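Local coordinates for SPI-1 type 3 secretion system secretin (PDB 4G08), which forms, as a secretin, the ring-shaped outer-membrane channel of the type III secretion system that injects bacterial effector proteins into host cells, at residues R109-G121 with Y129-V141. Numbering follows the deposited sequence.
Sequences RSGLYNKNYPLRG and YVSGPPVYVDMVV
Y117 and P133 make the tight end of this contact: CD of P133 sits squarely over one face of the Y117 ring, 3.3 Å from its centroid, in a CH-pi contact, while CB of N116 covers the opposite face. Y117 OH is hydrogen-bonded to W73 N, in the preceding N0 domain. Alongside, Y136 leaves the first turn of helix 134-150 with CG anti to the backbone N (chi1 178°), which carries its ring to residues 112-117 and sets the hydroxyl between N114 N and Y117 O. Y136 OH donates to Y117 O at 3.1 Å, tilted from the carbonyl plane. N114 N gives the same Y136 OH a weak but nearly straight bond (3.3 Å). One buried tyrosine thus ties both ends of the N114-Y117 type I turn. The arrangement belongs to the second periplasmic domain of the secretin, where helix 134-150 packs beside helix 100-109 on a three-stranded antiparallel sheet. At one outer strand, 120-121, R120 and Y129 form a hydrogen-bonded pair, and packing gives way to water. R120 lays its guanidinium over Y129 CB and sends NH1 to S131 OG, 3.2 Å away. One water links NH1 to P118 O and S131 N; another joins NH2 to S131 OG, also hydrogen-bonded to N90 OD1.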
ATOM      1  N   ARG A 109      -5.915  -1.070  14.656  1.00 27.52           N
ATOM      2  CA  ARG A 109      -7.309  -0.992  15.081  0.56 25.21           C
ATOM      3  C   ARG A 109      -8.103  -0.257  14.030  1.00 33.15           C
ATOM      4  O   ARG A 109      -9.317  -0.421  13.934  1.00 36.34           O
ATOM      5  CB  ARG A 109      -7.439  -0.244  16.409  0.56 26.06           C
ATOM      6  CG  ARG A 109      -8.881  -0.026  16.846  0.56 22.60           C
ATOM      7  CD  ARG A 109      -9.555  -1.344  17.194  0.56 25.27           C
ATOM      8  NE  ARG A 109     -10.958  -1.177  17.561  0.56 25.67           N
ATOM      9  CZ  ARG A 109     -11.977  -1.400  16.736  0.56 29.60           C
ATOM     10  NH1 ARG A 109     -11.751  -1.720  15.470  0.56 30.53           N
ATOM     11  NH2 ARG A 109     -13.224  -1.243  17.162  0.56 24.56           N
ATOM     12  N   SER A 110      -7.464   0.752  13.462  1.00 31.14           N
ATOM     13  CA  SER A 110      -8.129   1.607  12.509  1.00 31.35           C
ATOM     14  C   SER A 110      -8.224   0.952  11.140  1.00 28.77           C
ATOM     15  O   SER A 110      -8.860   1.488  10.235  1.00 30.28           O
ATOM     16  CB  SER A 110      -7.392   2.935  12.394  1.00 31.83           C
ATOM     17  OG  SER A 110      -6.623   2.984  11.205  1.00 40.28           O
ATOM     18  N   GLY A 111      -7.569  -0.187  10.974  1.00 28.90           N
ATOM     19  CA  GLY A 111      -7.660  -0.914   9.717  1.00 28.52           C
ATOM     20  C   GLY A 111      -6.981  -0.202   8.563  1.00 36.50           C
ATOM     21  O   GLY A 111      -7.255  -0.503   7.402  1.00 35.34           O
ATOM     22  N   LEU A 112      -6.036   0.680   8.859  1.00 28.77           N
ATOM     23  CA  LEU A 112      -5.277   1.300   7.778  1.00 32.92           C
ATOM     24  C   LEU A 112      -3.946   0.618   7.571  1.00 27.09           C
ATOM     25  O   LEU A 112      -3.261   0.857   6.575  1.00 27.08           O
ATOM     26  CB  LEU A 112      -5.058   2.780   8.039  1.00 28.24           C
ATOM     27  CG  LEU A 112      -6.305   3.545   8.447  1.00 33.35           C
ATOM     28  CD1 LEU A 112      -5.889   4.546   9.504  1.00 31.29           C
ATOM     29  CD2 LEU A 112      -6.913   4.246   7.247  1.00 34.04           C
ATOM     30  N   TYR A 113      -3.532  -0.133   8.581  1.00 26.59           N
ATOM     31  CA  TYR A 113      -2.247  -0.799   8.566  1.00 25.57           C
ATOM     32  C   TYR A 113      -2.232  -1.881   7.492  1.00 27.39           C
ATOM     33  O   TYR A 113      -3.280  -2.422   7.127  1.00 24.86           O
ATOM     34  CB  TYR A 113      -1.975  -1.405   9.939  1.00 24.31           C
ATOM     35  CG  TYR A 113      -0.690  -2.167  10.026  1.00 23.66           C
ATOM     36  CD1 TYR A 113       0.508  -1.510  10.213  1.00 17.51           C
ATOM     37  CD2 TYR A 113      -0.678  -3.548   9.958  1.00 26.52           C
ATOM     38  CE1 TYR A 113       1.683  -2.208  10.347  1.00 29.61           C
ATOM     39  CE2 TYR A 113       0.493  -4.257  10.075  1.00 25.90           C
ATOM     40  CZ  TYR A 113       1.673  -3.579  10.255  1.00 24.06           C
ATOM     41  OH  TYR A 113       2.852  -4.279  10.351  1.00 33.92           O
ATOM     42  N   ASN A 114      -1.096  -1.998   6.814  1.00 20.18           N
ATOM     43  CA  ASN A 114      -0.907  -3.048   5.827  1.00 21.38           C
ATOM     44  C   ASN A 114       0.309  -3.855   6.203  1.00 21.74           C
ATOM     45  O   ASN A 114       1.408  -3.315   6.243  1.00 19.80           O
ATOM     46  CB  ASN A 114      -0.666  -2.432   4.457  1.00 20.36           C
ATOM     47  CG  ASN A 114      -0.609  -3.465   3.365  1.00 21.11           C
ATOM     48  OD1 ASN A 114       0.183  -4.407   3.423  1.00 23.73           O
ATOM     49  ND2 ASN A 114      -1.458  -3.308   2.365  1.00 26.81           N
ATOM     50  N   LYS A 115       0.126  -5.153   6.421  1.00 18.58           N
ATOM     51  CA  LYS A 115       1.208  -5.982   6.911  1.00 20.14           C
ATOM     52  C   LYS A 115       2.416  -6.092   5.973  1.00 21.98           C
ATOM     53  O   LYS A 115       3.489  -6.423   6.387  1.00 17.69           O
ATOM     54  CB  LYS A 115       0.723  -7.377   7.269  1.00 24.96           C
ATOM     55  CG  LYS A 115       0.239  -8.159   6.122  1.00 33.38           C
ATOM     56  CD  LYS A 115       0.247  -9.624   6.427  1.00 44.85           C
ATOM     57  CE  LYS A 115      -0.777 -10.346   5.599  1.00 46.30           C
ATOM     58  NZ  LYS A 115      -0.217 -11.110   4.488  1.00 49.15           N
ATOM     59  N   ASN A 116       2.180  -5.807   4.709  1.00 17.80           N
ATOM     60  CA  ASN A 116       3.236  -5.891   3.711  1.00 16.48           C
ATOM     61  C   ASN A 116       4.220  -4.733   3.828  1.00 16.64           C
ATOM     62  O   ASN A 116       5.346  -4.815   3.336  1.00 15.75           O
ATOM     63  CB  ASN A 116       2.628  -5.924   2.314  1.00 21.28           C
ATOM     64  CG  ASN A 116       1.749  -7.141   2.097  1.00 38.43           C
ATOM     65  OD1 ASN A 116       2.203  -8.276   2.227  1.00 30.91           O
ATOM     66  ND2 ASN A 116       0.458  -6.906   1.904  1.00 40.81           N
ATOM     67  N   TYR A 117       3.802  -3.678   4.517  1.00 13.54           N
ATOM     68  CA  TYR A 117       4.619  -2.473   4.646  1.00 17.24           C
ATOM     69  C   TYR A 117       4.720  -2.036   6.100  1.00 15.71           C
ATOM     70  O   TYR A 117       4.148  -1.022   6.496  1.00 16.46           O
ATOM     71  CB  TYR A 117       4.053  -1.344   3.789  1.00 13.27           C
ATOM     72  CG  TYR A 117       3.677  -1.782   2.396  1.00 12.99           C
ATOM     73  CD1 TYR A 117       4.640  -2.192   1.487  1.00 15.90           C
ATOM     74  CD2 TYR A 117       2.354  -1.825   2.007  1.00 15.56           C
ATOM     75  CE1 TYR A 117       4.284  -2.653   0.234  1.00 16.66           C
ATOM     76  CE2 TYR A 117       1.989  -2.302   0.769  1.00 15.04           C
ATOM     77  CZ  TYR A 117       2.952  -2.744  -0.101  1.00 18.86           C
ATOM     78  OH  TYR A 117       2.557  -3.221  -1.331  1.00 18.15           O
ATOM     79  N   PRO A 118       5.424  -2.833   6.911  1.00 18.31           N
ATOM     80  CA  PRO A 118       5.422  -2.669   8.350  1.00 15.49           C
ATOM     81  C   PRO A 118       6.267  -1.491   8.800  1.00 15.09           C
ATOM     82  O   PRO A 118       7.133  -1.021   8.062  1.00 15.78           O
ATOM     83  CB  PRO A 118       6.035  -3.979   8.846  1.00 16.23           C
ATOM     84  CG  PRO A 118       6.948  -4.387   7.753  1.00 13.88           C
ATOM     85  CD  PRO A 118       6.234  -3.992   6.493  1.00 19.45           C
ATOM     86  N   LEU A 119       5.963  -0.984   9.986  1.00 14.38           N
ATOM     87  CA  LEU A 119       6.768   0.047  10.615  1.00 15.85           C
ATOM     88  C   LEU A 119       8.007  -0.599  11.203  1.00 23.00           C
ATOM     89  O   LEU A 119       7.921  -1.655  11.825  1.00 22.15           O
ATOM     90  CB  LEU A 119       5.972   0.700  11.741  1.00 17.96           C
ATOM     91  CG  LEU A 119       5.067   1.853  11.331  1.00 24.95           C
ATOM     92  CD1 LEU A 119       4.303   1.539  10.062  1.00 24.33           C
ATOM     93  CD2 LEU A 119       4.112   2.197  12.456  1.00 19.76           C
ATOM     94  N   ARG A 120       9.162  -0.004  10.947  1.00 17.92           N
ATOM     95  CA  ARG A 120      10.420  -0.581  11.396  1.00 18.25           C
ATOM     96  C   ARG A 120      11.112   0.389  12.328  1.00 14.47           C
ATOM     97  O   ARG A 120      11.599   1.434  11.901  1.00 20.38           O
ATOM     98  CB  ARG A 120      11.324  -0.879  10.203  1.00 16.72           C
ATOM     99  CG  ARG A 120      10.835  -2.039   9.356  1.00 24.17           C
ATOM    100  CD  ARG A 120      10.804  -1.675   7.889  1.00 17.51           C
ATOM    101  NE  ARG A 120      12.071  -1.110   7.455  1.00 18.54           N
ATOM    102  CZ  ARG A 120      12.182  -0.217   6.486  1.00 22.47           C
ATOM    103  NH1 ARG A 120      11.095   0.206   5.859  1.00 16.37           N
ATOM    104  NH2 ARG A 120      13.377   0.220   6.119  1.00 25.51           N
ATOM    105  N   GLY A 121      11.192   0.023  13.599  1.00 21.11           N
ATOM    106  CA  GLY A 121      11.737   0.931  14.593  1.00 28.10           C
ATOM    107  C   GLY A 121      12.205   0.195  15.822  1.00 33.20           C
ATOM    108  O   GLY A 121      12.398  -1.020  15.794  1.00 27.39           O
ATOM    109  N   TYR A 129      11.105   3.730  10.441  1.00 18.31           N
ATOM    110  CA  TYR A 129      11.050   3.760   8.981  1.00 16.01           C
ATOM    111  C   TYR A 129       9.828   3.040   8.469  1.00 10.39           C
ATOM    112  O   TYR A 129       9.287   2.150   9.115  1.00 13.74           O
ATOM    113  CB  TYR A 129      12.280   3.114   8.348  1.00 19.83           C
ATOM    114  CG  TYR A 129      13.582   3.652   8.856  1.00 23.61           C
ATOM    115  CD1 TYR A 129      14.048   4.892   8.458  1.00 35.53           C
ATOM    116  CD2 TYR A 129      14.369   2.892   9.694  1.00 30.01           C
ATOM    117  CE1 TYR A 129      15.226   5.402   8.960  1.00 32.46           C
ATOM    118  CE2 TYR A 129      15.577   3.361  10.148  1.00 41.61           C
ATOM    119  CZ  TYR A 129      15.976   4.637   9.819  1.00 31.92           C
ATOM    120  OH  TYR A 129      17.093   5.182  10.421  1.00 46.91           O
ATOM    121  N   VAL A 130       9.376   3.477   7.311  1.00 13.33           N
ATOM    122  CA  VAL A 130       8.299   2.802   6.631  1.00 17.86           C
ATOM    123  C   VAL A 130       8.484   3.001   5.142  1.00 19.10           C
ATOM    124  O   VAL A 130       8.990   4.035   4.702  1.00 17.03           O
ATOM    125  CB  VAL A 130       6.926   3.334   7.069  1.00 15.02           C
ATOM    126  CG1 VAL A 130       6.818   4.820   6.791  1.00 14.38           C
ATOM    127  CG2 VAL A 130       5.811   2.557   6.381  1.00 13.61           C
ATOM    128  N   SER A 131       8.283   1.918   4.402  1.00 15.70           N
ATOM    129  CA  SER A 131       8.493   1.927   2.967  1.00 13.47           C
ATOM    130  C   SER A 131       7.334   1.205   2.301  1.00 13.03           C
ATOM    131  O   SER A 131       6.958   0.094   2.700  1.00 14.26           O
ATOM    132  CB  SER A 131       9.813   1.239   2.613  1.00 20.41           C
ATOM    133  OG  SER A 131      10.919   1.910   3.193  1.00 22.48           O
ATOM    134  N   GLY A 132       6.681   1.889   1.377  1.00 13.29           N
ATOM    135  CA  GLY A 132       5.527   1.319   0.717  1.00 14.20           C
ATOM    136  C   GLY A 132       4.889   2.281  -0.245  1.00 16.94           C
ATOM    137  O   GLY A 132       5.480   3.295  -0.610  1.00 17.60           O
ATOM    138  N   PRO A 133       3.651   1.986  -0.630  1.00 12.94           N
ATOM    139  CA  PRO A 133       2.956   2.821  -1.593  1.00 14.32           C
ATOM    140  C   PRO A 133       2.821   4.238  -1.076  1.00 16.60           C
ATOM    141  O   PRO A 133       2.516   4.444   0.095  1.00 16.63           O
ATOM    142  CB  PRO A 133       1.578   2.173  -1.703  1.00 13.56           C
ATOM    143  CG  PRO A 133       1.754   0.780  -1.241  1.00 17.40           C
ATOM    144  CD  PRO A 133       2.949   0.725  -0.349  1.00 15.99           C
ATOM    145  N   PRO A 134       2.954   5.218  -1.967  1.00 17.66           N
ATOM    146  CA  PRO A 134       2.895   6.597  -1.542  1.00 18.80           C
ATOM    147  C   PRO A 134       1.630   6.941  -0.764  1.00 18.14           C
ATOM    148  O   PRO A 134       1.700   7.553   0.301  1.00 17.81           O
ATOM    149  CB  PRO A 134       2.941   7.355  -2.862  1.00 21.35           C
ATOM    150  CG  PRO A 134       3.785   6.496  -3.734  1.00 18.79           C
ATOM    151  CD  PRO A 134       3.537   5.078  -3.311  1.00 20.12           C
ATOM    152  N   VAL A 135       0.483   6.483  -1.232  1.00 16.41           N
ATOM    153  CA  VAL A 135      -0.744   6.791  -0.530  1.00 15.46           C
ATOM    154  C   VAL A 135      -0.735   6.240   0.903  1.00 17.41           C
ATOM    155  O   VAL A 135      -1.268   6.866   1.821  1.00 17.37           O
ATOM    156  CB  VAL A 135      -1.950   6.231  -1.271  1.00 19.07           C
ATOM    157  CG1 VAL A 135      -1.862   4.722  -1.306  1.00 19.91           C
ATOM    158  CG2 VAL A 135      -3.222   6.687  -0.591  1.00 24.96           C
ATOM    159  N   TYR A 136      -0.091   5.097   1.100  1.00 13.95           N
ATOM    160  CA  TYR A 136       0.029   4.496   2.432  1.00 15.74           C
ATOM    161  C   TYR A 136       0.982   5.282   3.329  1.00 12.69           C
ATOM    162  O   TYR A 136       0.660   5.606   4.475  1.00 14.52           O
ATOM    163  CB  TYR A 136       0.509   3.054   2.303  1.00 14.24           C
ATOM    164  CG  TYR A 136       0.722   2.357   3.616  1.00 12.73           C
ATOM    165  CD1 TYR A 136      -0.345   2.027   4.433  1.00 17.98           C
ATOM    166  CD2 TYR A 136       1.980   1.917   3.972  1.00 16.59           C
ATOM    167  CE1 TYR A 136      -0.142   1.381   5.629  1.00 19.16           C
ATOM    168  CE2 TYR A 136       2.188   1.240   5.140  1.00 14.28           C
ATOM    169  CZ  TYR A 136       1.129   0.985   5.968  1.00 17.40           C
ATOM    170  OH  TYR A 136       1.350   0.225   7.090  1.00 23.83           O
ATOM    171  N   VAL A 137       2.168   5.549   2.811  1.00 11.83           N
ATOM    172  CA  VAL A 137       3.200   6.208   3.585  1.00 14.63           C
ATOM    173  C   VAL A 137       2.748   7.601   3.993  1.00 16.23           C
ATOM    174  O   VAL A 137       2.937   8.017   5.133  1.00 12.88           O
ATOM    175  CB  VAL A 137       4.503   6.305   2.781  1.00 17.34           C
ATOM    176  CG1 VAL A 137       5.511   7.165   3.519  1.00 21.40           C
ATOM    177  CG2 VAL A 137       5.068   4.915   2.544  1.00 16.86           C
ATOM    178  N   ASP A 138       2.020   8.264   3.106  1.00 13.75           N
ATOM    179  CA  ASP A 138       1.501   9.592   3.406  1.00 15.13           C
ATOM    180  C   ASP A 138       0.555   9.536   4.598  1.00 16.60           C
ATOM    181  O   ASP A 138       0.594  10.387   5.485  1.00 13.25           O
ATOM    182  CB  ASP A 138       0.757  10.155   2.201  1.00 15.03           C
ATOM    183  CG  ASP A 138       1.688  10.588   1.091  1.00 33.84           C
ATOM    184  OD1 ASP A 138       2.915  10.632   1.318  1.00 30.39           O
ATOM    185  OD2 ASP A 138       1.181  10.975   0.018  1.00 34.93           O
ATOM    186  N   MET A 139      -0.288   8.518   4.618  1.00 13.16           N
ATOM    187  CA  MET A 139      -1.155   8.276   5.749  1.00 15.23           C
ATOM    188  C   MET A 139      -0.342   8.028   7.010  1.00 16.72           C
ATOM    189  O   MET A 139      -0.651   8.568   8.068  1.00 11.79           O
ATOM    190  CB  MET A 139      -2.048   7.079   5.455  1.00 16.22           C
ATOM    191  CG  MET A 139      -3.119   6.817   6.493  1.00 19.64           C
ATOM    192  SD  MET A 139      -2.570   5.700   7.788  1.00 19.53           S
ATOM    193  CE  MET A 139      -2.068   4.322   6.776  1.00 19.71           C
ATOM    194  N   VAL A 140       0.711   7.228   6.914  1.00 13.62           N
ATOM    195  CA  VAL A 140       1.444   6.870   8.122  1.00  8.35           C
ATOM    196  C   VAL A 140       2.127   8.093   8.708  1.00 11.38           C
ATOM    197  O   VAL A 140       2.084   8.335   9.911  1.00 13.62           O
ATOM    198  CB  VAL A 140       2.494   5.786   7.862  1.00 11.58           C
ATOM    199  CG1 VAL A 140       3.381   5.650   9.080  1.00 13.52           C
ATOM    200  CG2 VAL A 140       1.820   4.463   7.552  1.00 11.86           C
ATOM    201  N   VAL A 141       2.707   8.896   7.833  1.00 13.65           N
ATOM    202  CA  VAL A 141       3.346  10.127   8.240  1.00 15.53           C
ATOM    203  C   VAL A 141       2.352  11.095   8.865  1.00 17.40           C
ATOM    204  O   VAL A 141       2.628  11.679   9.913  1.00 16.26           O
ATOM    205  CB  VAL A 141       3.998  10.790   7.031  1.00 20.54           C
ATOM    206  CG1 VAL A 141       4.445  12.198   7.373  1.00 21.56           C
ATOM    207  CG2 VAL A 141       5.166   9.947   6.561  1.00 17.68           C
TER
HETATM  208  O   HOH W   1       8.217  -0.564   5.741  1.00 16.92           O
HETATM  209  O   HOH W   2      13.921   2.069   4.135  1.00 33.33           O